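Local atomic coordinates of flavin-nucleotide-binding protein (Azotobacter vinelandii, PDB entry 6RK0), a protein that probably acts as a low-potential terminal oxidase associated with the iron-only nitrogenase, using bound FAD and heme b. Residues A[22-25]-A[26-29]; A[149-152]-A[153-157]. One frame throughout, in Å; residues are numbered along the deposited sequence.

Overall arrangement
Two short local contacts, one early and one late in the chain, lie near a heme, one round a pair of turns and the other at the start of a helix. Contact 1 (22-29) comes first: a type II turn and a 3-10 turn close the loop that leads into strand 28-29, which pairs with strand 169-174, and they shape parts of the FAD and heme pockets. The chain then runs through most of the antiparallel sheet before contact 2 (149-157), where the loop after helix 126-140 ends in the N-cap of helix 153-157, followed by strand 159-165. The two are in series, neither nested nor crossed, on opposite sides of the chain's centre. Both also meet the second subunit.

Contact 1: A[22-25]-A[26-29]; sequences KRYH and WLAR. With HEM (protoporphyrin IX containing Fe), chain H.
Tyr24, His25 and Trp26 form an aromatic cluster in which the indole is the middle member. Trp26 CZ2 sits over the centre of the phenol ring, 3.5 Å from Tyr24 CG, with the two rings inclined at 40°. Trp26 also receives Tyr24 CA over the face of its six-membered ring, a CH-pi contact of 3.6 Å to the centroid, and turns its edge toward the face of His25, with CE3 above the imidazole. Its first torsion (48°) sets CG between the backbone N and carbonyl carbon.

Backbone bonds fix the 3-10 turn: Leu27 N donates to Tyr24 O (2.9 Å) and Ala28 N to His25 O (3.0 Å). This turn overlaps the end of a type II turn from Lys22 to His25 and delivers the chain to strand 28-29 of the flavin-binding, pyridoxamine-phosphate-oxidase-like fold. The backbone N-H groups of Lys22 and Arg23 bind an FAD phosphate oxygen.

Arg23 makes two nearly straight hydrogen bonds to one heme propionate, NE to O1D at 2.8 Å and NH1 to O2D at 2.9 Å. The other propionate arm brings CBA to the Tyr24 face opposite Trp26, while Leu27 CD1 lies in plane at the phenol edge.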
ATOM      1  N   LYS A  22      -0.381  -1.605 -20.823  1.00 11.41           N
ATOM      2  CA  LYS A  22       0.254  -2.435 -21.847  1.00 12.53           C
ATOM      3  C   LYS A  22       0.347  -3.875 -21.364  1.00 12.40           C
ATOM      4  O   LYS A  22      -0.197  -4.788 -21.995  1.00 14.01           O
ATOM      5  CB  LYS A  22       1.650  -1.879 -22.212  1.00 14.82           C
ATOM      6  CG  LYS A  22       2.493  -2.775 -23.134  1.00 19.88           C
ATOM      7  CD  LYS A  22       3.945  -2.283 -23.247  1.00 25.57           C
ATOM      8  CE  LYS A  22       4.799  -3.272 -24.011  1.00 28.30           C
ATOM      9  NZ  LYS A  22       6.231  -2.826 -24.110  1.00 29.23           N
ATOM     10  N   ARG A  23       1.058  -4.106 -20.265  1.00 11.66           N
ATOM     11  CA  ARG A  23       1.234  -5.476 -19.807  1.00 12.23           C
ATOM     12  C   ARG A  23      -0.055  -6.003 -19.193  1.00 11.57           C
ATOM     13  O   ARG A  23      -0.751  -5.292 -18.450  1.00 11.62           O
ATOM     14  CB  ARG A  23       2.384  -5.547 -18.809  1.00 13.80           C
ATOM     15  CG  ARG A  23       3.681  -4.976 -19.401  1.00 16.59           C
ATOM     16  CD  ARG A  23       4.956  -5.730 -19.005  1.00 18.89           C
ATOM     17  NE  ARG A  23       5.006  -7.076 -19.581  1.00 19.03           N
ATOM     18  CZ  ARG A  23       5.526  -7.404 -20.767  1.00 18.37           C
ATOM     19  NH1 ARG A  23       5.428  -8.658 -21.149  1.00 19.38           N
ATOM     20  NH2 ARG A  23       6.069  -6.489 -21.592  1.00 19.04           N
ATOM     21  N   TYR A  24      -0.392  -7.256 -19.490  1.00 11.48           N
ATOM     22  CA  TYR A  24      -1.610  -7.840 -18.934  1.00 11.25           C
ATOM     23  C   TYR A  24      -2.811  -6.911 -19.182  1.00 11.18           C
ATOM     24  O   TYR A  24      -3.690  -6.715 -18.329  1.00 11.25           O
ATOM     25  CB  TYR A  24      -1.449  -8.246 -17.468  1.00 11.35           C
ATOM     26  CG  TYR A  24      -0.839  -9.624 -17.283  1.00 12.03           C
ATOM     27  CD1 TYR A  24       0.365 -10.006 -17.913  1.00 13.24           C
ATOM     28  CD2 TYR A  24      -1.484 -10.560 -16.519  1.00 13.13           C
ATOM     29  CE1 TYR A  24       0.861 -11.272 -17.781  1.00 13.54           C
ATOM     30  CE2 TYR A  24      -0.989 -11.836 -16.375  1.00 15.11           C
ATOM     31  CZ  TYR A  24       0.178 -12.187 -17.011  1.00 14.36           C
ATOM     32  OH  TYR A  24       0.693 -13.462 -16.898  1.00 16.65           O
ATOM     33  N   HIS A  25      -2.877  -6.394 -20.424  1.00 11.70           N
ATOM     34  CA  HIS A  25      -3.883  -5.374 -20.751  1.00 12.30           C
ATOM     35  C   HIS A  25      -5.306  -5.895 -20.632  1.00 11.65           C
ATOM     36  O   HIS A  25      -6.234  -5.084 -20.459  1.00 11.98           O
ATOM     37  CB  HIS A  25      -3.637  -4.776 -22.131  1.00 14.32           C
ATOM     38  CG  HIS A  25      -3.699  -5.795 -23.212  1.00 18.36           C
ATOM     39  ND1 HIS A  25      -2.591  -6.434 -23.721  1.00 23.10           N
ATOM     40  CD2 HIS A  25      -4.763  -6.342 -23.837  1.00 20.58           C
ATOM     41  CE1 HIS A  25      -2.968  -7.293 -24.657  1.00 22.86           C
ATOM     42  NE2 HIS A  25      -4.287  -7.255 -24.754  1.00 23.90           N
ATOM     43  N   TRP A  26      -5.506  -7.210 -20.699  1.00 11.45           N
ATOM     44  CA  TRP A  26      -6.830  -7.779 -20.504  1.00 11.94           C
ATOM     45  C   TRP A  26      -7.366  -7.547 -19.098  1.00 11.49           C
ATOM     46  O   TRP A  26      -8.575  -7.697 -18.894  1.00 12.75           O
ATOM     47  CB  TRP A  26      -6.832  -9.268 -20.840  1.00 13.12           C
ATOM     48  CG  TRP A  26      -5.688 -10.018 -20.193  1.00 13.58           C
ATOM     49  CD1 TRP A  26      -5.724 -10.669 -19.000  1.00 13.76           C
ATOM     50  CD2 TRP A  26      -4.354 -10.196 -20.714  1.00 13.97           C
ATOM     51  NE1 TRP A  26      -4.486 -11.219 -18.723  1.00 14.31           N
ATOM     52  CE2 TRP A  26      -3.632 -10.963 -19.765  1.00 14.61           C
ATOM     53  CE3 TRP A  26      -3.709  -9.793 -21.880  1.00 15.28           C
ATOM     54  CZ2 TRP A  26      -2.280 -11.321 -19.948  1.00 14.98           C
ATOM     55  CZ3 TRP A  26      -2.371 -10.140 -22.049  1.00 16.85           C
ATOM     56  CH2 TRP A  26      -1.679 -10.904 -21.104  1.00 16.17           C
ATOM     57  N   LEU A  27      -6.517  -7.172 -18.139  1.00 10.52           N
ATOM     58  CA  LEU A  27      -6.962  -6.853 -16.780  1.00 10.21           C
ATOM     59  C   LEU A  27      -7.332  -5.385 -16.605  1.00 10.16           C
ATOM     60  O   LEU A  27      -7.780  -4.992 -15.522  1.00 10.32           O
ATOM     61  CB  LEU A  27      -5.892  -7.229 -15.768  1.00 10.34           C
ATOM     62  CG  LEU A  27      -5.536  -8.707 -15.774  1.00 10.82           C
ATOM     63  CD1 LEU A  27      -4.449  -8.911 -14.671  1.00 11.90           C
ATOM     64  CD2 LEU A  27      -6.704  -9.625 -15.591  1.00 11.15           C
ATOM     65  N   ALA A  28      -7.101  -4.560 -17.619  1.00 10.39           N
ATOM     66  CA  ALA A  28      -7.310  -3.125 -17.486  1.00 11.04           C
ATOM     67  C   ALA A  28      -8.793  -2.789 -17.436  1.00 11.15           C
ATOM     68  O   ALA A  28      -9.633  -3.407 -18.111  1.00 12.20           O
ATOM     69  CB  ALA A  28      -6.722  -2.392 -18.683  1.00 11.98           C
ATOM     70  N   ARG A  29      -9.128  -1.767 -16.653  1.00 11.28           N
ATOM     71  CA  ARG A  29     -10.460  -1.158 -16.640  1.00 12.25           C
ATOM     72  C   ARG A  29     -10.272   0.339 -16.580  1.00 11.73           C
ATOM     73  O   ARG A  29      -9.469   0.831 -15.785  1.00 11.88           O
ATOM     74  CB  ARG A  29     -11.276  -1.624 -15.419  1.00 13.94           C
ATOM     75  CG  ARG A  29     -11.504  -3.104 -15.353  1.00 17.52           C
ATOM     76  CD  ARG A  29     -12.570  -3.533 -16.323  1.00 20.28           C
ATOM     77  NE  ARG A  29     -13.880  -2.915 -16.056  1.00 24.21           N
ATOM     78  CZ  ARG A  29     -14.997  -3.583 -15.771  1.00 25.22           C
ATOM     79  NH1 ARG A  29     -15.006  -4.907 -15.679  1.00 30.12           N
ATOM     80  NH2 ARG A  29     -16.110  -2.900 -15.580  1.00 25.21           N
TER
HETATM   81  CHA HEM H 405       4.341 -10.755 -13.380  0.82  9.35           C
HETATM   82  CHB HEM H 405       2.992 -12.185  -9.011  0.82  9.34           C
HETATM   83  CHC HEM H 405       6.350 -15.602  -9.104  0.82  9.42           C
HETATM   84  CHD HEM H 405       7.485 -14.384 -13.612  0.82  9.44           C
HETATM   85  C1A HEM H 405       3.673 -10.859 -12.179  0.82  8.93           C
HETATM   86  C2A HEM H 405       2.576  -9.995 -11.792  0.82  9.23           C
HETATM   87  C3A HEM H 405       2.185 -10.387 -10.570  0.82  9.33           C
HETATM   88  C4A HEM H 405       3.057 -11.506 -10.192  0.82  8.89           C
HETATM   89  CMA HEM H 405       1.070  -9.879  -9.658  0.82 10.04           C
HETATM   90  CAA HEM H 405       1.954  -8.894 -12.641  0.82  9.85           C
HETATM   91  CBA HEM H 405       0.951  -9.428 -13.675  0.82 10.64           C
HETATM   92  CGA HEM H 405       0.119  -8.267 -14.143  0.82 11.14           C
HETATM   93  O1A HEM H 405      -1.097  -8.193 -13.795  0.82 11.53           O
HETATM   94  O2A HEM H 405       0.640  -7.366 -14.848  0.82 11.52           O
HETATM   95  C1B HEM H 405       3.784 -13.262  -8.649  0.82  9.11           C
HETATM   96  C2B HEM H 405       3.725 -13.946  -7.372  0.82  9.84           C
HETATM   97  C3B HEM H 405       4.666 -14.877  -7.403  0.82 10.09           C
HETATM   98  C4B HEM H 405       5.305 -14.811  -8.706  0.82  9.25           C
HETATM   99  CMB HEM H 405       2.795 -13.611  -6.223  0.82 11.01           C
HETATM  100  CAB HEM H 405       5.102 -15.915  -6.367  0.82 13.47           C
HETATM  101  CBB HEM H 405       4.461 -16.229  -5.255  0.82 21.29           C
HETATM  102  C1C HEM H 405       6.983 -15.562 -10.336  0.82  9.12           C
HETATM  103  C2C HEM H 405       8.045 -16.426 -10.767  0.82  9.64           C
HETATM  104  C3C HEM H 405       8.335 -16.141 -12.018  0.82  9.58           C
HETATM  105  C4C HEM H 405       7.443 -15.057 -12.411  0.82  9.08           C
HETATM  106  CMC HEM H 405       8.737 -17.428  -9.861  0.82 10.31           C
HETATM  107  CAC HEM H 405       9.334 -16.762 -12.963  0.82 10.66           C
HETATM  108  CBC HEM H 405       9.577 -18.076 -12.910  0.82 12.95           C
HETATM  109  C1D HEM H 405       6.777 -13.242 -13.928  0.82  9.23           C
HETATM  110  C2D HEM H 405       6.860 -12.513 -15.169  0.82 10.04           C
HETATM  111  C3D HEM H 405       5.972 -11.512 -15.098  0.82 10.06           C
HETATM  112  C4D HEM H 405       5.325 -11.607 -13.806  0.82  9.44           C
HETATM  113  CMD HEM H 405       7.809 -12.841 -16.325  0.82 10.88           C
HETATM  114  CAD HEM H 405       5.625 -10.507 -16.195  0.82 10.69           C
HETATM  115  CBD HEM H 405       4.401 -11.028 -16.987  0.82 12.21           C
HETATM  116  CGD HEM H 405       4.222 -10.221 -18.246  0.82 13.82           C
HETATM  117  O1D HEM H 405       3.692  -9.080 -18.156  0.82 16.68           O
HETATM  118  O2D HEM H 405       4.547 -10.700 -19.353  0.82 13.32           O
HETATM  119  NA  HEM H 405       3.952 -11.786 -11.200  0.82  8.69           N
HETATM  120  NB  HEM H 405       4.747 -13.818  -9.457  0.82  8.75           N
HETATM  121  NC  HEM H 405       6.630 -14.706 -11.357  0.82  9.04           N
HETATM  122  ND  HEM H 405       5.819 -12.682 -13.106  0.82  8.82           N
HETATM  123 FE   HEM H 405       5.307 -13.220 -11.267  0.82  8.71          FE
HETATM  124  O   HOH W   1       3.896 -14.491 -12.134  1.00  9.75           O

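Contact 2: A[149-152]-A[153-157]; sequences RPVH and AKEIE
His152 is the N-cap of helix 153-157, and its carbonyl opens the helical bonding: His152 O accepts from Ile156 N at 3.3 Å, with a weak, bent bond from Glu155 N beside it. The return bond is made by a side chain. Glu155, at position N3, turns its carboxylate back so that OE1 takes the N-H of His152 at 2.9 Å, a bond from the N3 side chain to the N-cap N-H. Beyond CG the glutamate chain is extended (chi2 169°), which carries the carboxylate past the helix start to Arg149.

There the guanidinium meets it end-on in a salt bridge of two nearly straight bonds, Arg149 NH1 to Glu155 OE2 at 2.8 Å and Arg149 NH2 to Glu155 OE1 at 2.9 Å. Arg149 meets both oxygens on their syn sides, and the two flat groups are only 22° from coplanar. OE1 serves a second donor, His152 N, which comes from above the carboxylate plane, on the same face as Arg149 NH2. NH2 is shared too, bonding Pro150 O at 3.0 Å, while His152 NE2 lies over the centre of the guanidinium, 3.2 Å above its plane. With an alanine here instead of Glu155, the His152 N-H would probably be left without its acceptor and the Arg149 guanidinium without its two-bonded mate on this side, held by its remaining partners. On the apolar side, Val151 CG2 touches Ile156 CD1 at 3.8 Å, their side chains crossing at about a right angle.

Arg149 also forms a salt bridge with Asp184 of the second subunit, and Glu155 packs on Tyr105 of that subunit, so the salt bridge lies at the dimer interface. Ile156 rests on Ala130 and Leu133 of helix 126-140, and Glu155 O bonds Thr159 OG1 at the start of strand 159-165.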
ATOM      1  N   ARG A 149     -14.278  17.754  20.284  1.00 10.97           N
ATOM      2  CA  ARG A 149     -13.956  19.067  20.834  1.00 11.35           C
ATOM      3  C   ARG A 149     -13.932  20.054  19.669  1.00 11.18           C
ATOM      4  O   ARG A 149     -13.174  19.837  18.708  1.00 10.83           O
ATOM      5  CB  ARG A 149     -12.621  19.053  21.585  1.00 11.43           C
ATOM      6  CG  ARG A 149     -12.288  20.340  22.335  1.00 12.03           C
ATOM      7  CD  ARG A 149     -11.560  21.329  21.468  1.00 12.12           C
ATOM      8  NE  ARG A 149     -10.180  20.894  21.223  1.00 12.22           N
ATOM      9  CZ  ARG A 149      -9.474  21.081  20.107  1.00 11.89           C
ATOM     10  NH1 ARG A 149      -8.195  20.711  20.084  1.00 12.45           N
ATOM     11  NH2 ARG A 149      -9.981  21.632  19.010  1.00 11.89           N
ATOM     12  N   PRO A 150     -14.715  21.129  19.691  1.00 12.48           N
ATOM     13  CA  PRO A 150     -14.845  21.941  18.474  1.00 13.51           C
ATOM     14  C   PRO A 150     -13.502  22.433  17.938  1.00 12.61           C
ATOM     15  O   PRO A 150     -12.635  22.901  18.683  1.00 12.44           O
ATOM     16  CB  PRO A 150     -15.782  23.072  18.908  1.00 15.58           C
ATOM     17  CG  PRO A 150     -16.689  22.381  19.916  1.00 16.46           C
ATOM     18  CD  PRO A 150     -15.759  21.460  20.685  1.00 14.83           C
ATOM     19  N   VAL A 151     -13.340  22.330  16.615  1.00 12.03           N
ATOM     20  CA  VAL A 151     -12.052  22.614  15.980  1.00 12.21           C
ATOM     21  C   VAL A 151     -11.632  24.059  16.213  1.00 12.30           C
ATOM     22  O   VAL A 151     -12.458  24.983  16.239  1.00 13.13           O
ATOM     23  CB  VAL A 151     -12.128  22.278  14.478  1.00 13.16           C
ATOM     24  CG1 VAL A 151     -13.115  23.234  13.736  1.00 14.76           C
ATOM     25  CG2 VAL A 151     -10.742  22.268  13.813  1.00 13.64           C
ATOM     26  N   HIS A 152     -10.322  24.270  16.365  1.00 11.93           N
ATOM     27  CA  HIS A 152      -9.750  25.611  16.505  1.00 12.34           C
ATOM     28  C   HIS A 152      -9.336  26.152  15.145  1.00 12.21           C
ATOM     29  O   HIS A 152      -8.851  25.399  14.291  1.00 11.71           O
ATOM     30  CB  HIS A 152      -8.500  25.585  17.385  1.00 13.76           C
ATOM     31  CG  HIS A 152      -8.710  25.069  18.780  1.00 15.30           C
ATOM     32  ND1 HIS A 152      -9.751  25.460  19.588  1.00 17.55           N
ATOM     33  CD2 HIS A 152      -7.960  24.217  19.525  1.00 17.33           C
ATOM     34  CE1 HIS A 152      -9.642  24.865  20.767  1.00 17.93           C
ATOM     35  NE2 HIS A 152      -8.555  24.119  20.758  1.00 18.99           N
ATOM     36  N   ALA A 153      -9.493  27.454  14.942  1.00 12.60           N
ATOM     37  CA  ALA A 153      -9.035  28.052  13.699  1.00 12.47           C
ATOM     38  C   ALA A 153      -7.574  27.729  13.415  1.00 12.72           C
ATOM     39  O   ALA A 153      -7.198  27.445  12.265  1.00 12.85           O
ATOM     40  CB  ALA A 153      -9.207  29.560  13.778  1.00 13.03           C
ATOM     41  N   LYS A 154      -6.738  27.751  14.437  1.00 12.82           N
ATOM     42  CA  LYS A 154      -5.321  27.482  14.208  1.00 13.90           C
ATOM     43  C   LYS A 154      -5.078  26.065  13.694  1.00 12.50           C
ATOM     44  O   LYS A 154      -4.112  25.838  12.960  1.00 13.00           O
ATOM     45  CB  LYS A 154      -4.522  27.714  15.488  1.00 18.27           C
ATOM     46  CG  LYS A 154      -3.083  27.213  15.461  1.00 27.63           C
ATOM     47  CD  LYS A 154      -2.665  26.845  16.886  1.00 37.13           C
ATOM     48  CE  LYS A 154      -1.597  25.743  17.006  1.00 51.41           C
ATOM     49  NZ  LYS A 154      -2.302  24.405  17.147  1.00 57.57           N
ATOM     50  N   GLU A 155      -5.909  25.096  14.097  1.00 11.80           N
ATOM     51  CA  GLU A 155      -5.798  23.733  13.614  1.00 11.08           C
ATOM     52  C   GLU A 155      -6.092  23.669  12.119  1.00 11.16           C
ATOM     53  O   GLU A 155      -5.360  23.028  11.350  1.00 11.62           O
ATOM     54  CB  GLU A 155      -6.716  22.835  14.428  1.00 11.29           C
ATOM     55  CG  GLU A 155      -6.219  22.609  15.836  1.00 11.71           C
ATOM     56  CD  GLU A 155      -7.205  21.950  16.783  1.00 12.18           C
ATOM     57  OE1 GLU A 155      -8.443  22.068  16.576  1.00 11.89           O
ATOM     58  OE2 GLU A 155      -6.716  21.306  17.749  1.00 13.62           O
ATOM     59  N   ILE A 156      -7.170  24.327  11.678  1.00 10.81           N
ATOM     60  CA  ILE A 156      -7.477  24.383  10.248  1.00 10.79           C
ATOM     61  C   ILE A 156      -6.326  25.020   9.489  1.00 10.99           C
ATOM     62  O   ILE A 156      -5.875  24.537   8.437  1.00 11.52           O
ATOM     63  CB  ILE A 156      -8.801  25.154  10.016  1.00 11.26           C
ATOM     64  CG1 ILE A 156     -10.012  24.455  10.665  1.00 12.07           C
ATOM     65  CG2 ILE A 156      -8.997  25.434   8.507  1.00 11.69           C
ATOM     66  CD1 ILE A 156     -10.306  23.073  10.159  1.00 12.72           C
ATOM     67  N   GLU A 157      -5.825  26.153  10.002  1.00 11.49           N
ATOM     68  CA  GLU A 157      -4.817  26.888   9.254  1.00 12.44           C
ATOM     69  C   GLU A 157      -3.478  26.152   9.171  1.00 12.58           C
ATOM     70  O   GLU A 157      -2.696  26.393   8.239  1.00 14.06           O
ATOM     71  CB  GLU A 157      -4.670  28.289   9.803  1.00 14.81           C
ATOM     72  CG  GLU A 157      -6.026  28.995   9.654  1.00 17.42           C
ATOM     73  CD  GLU A 157      -6.021  30.492   9.573  1.00 23.53           C
ATOM     74  OE1 GLU A 157      -6.438  31.149  10.549  1.00 20.46           O
ATOM     75  OE2 GLU A 157      -5.715  31.013   8.493  1.00 30.04           O
TER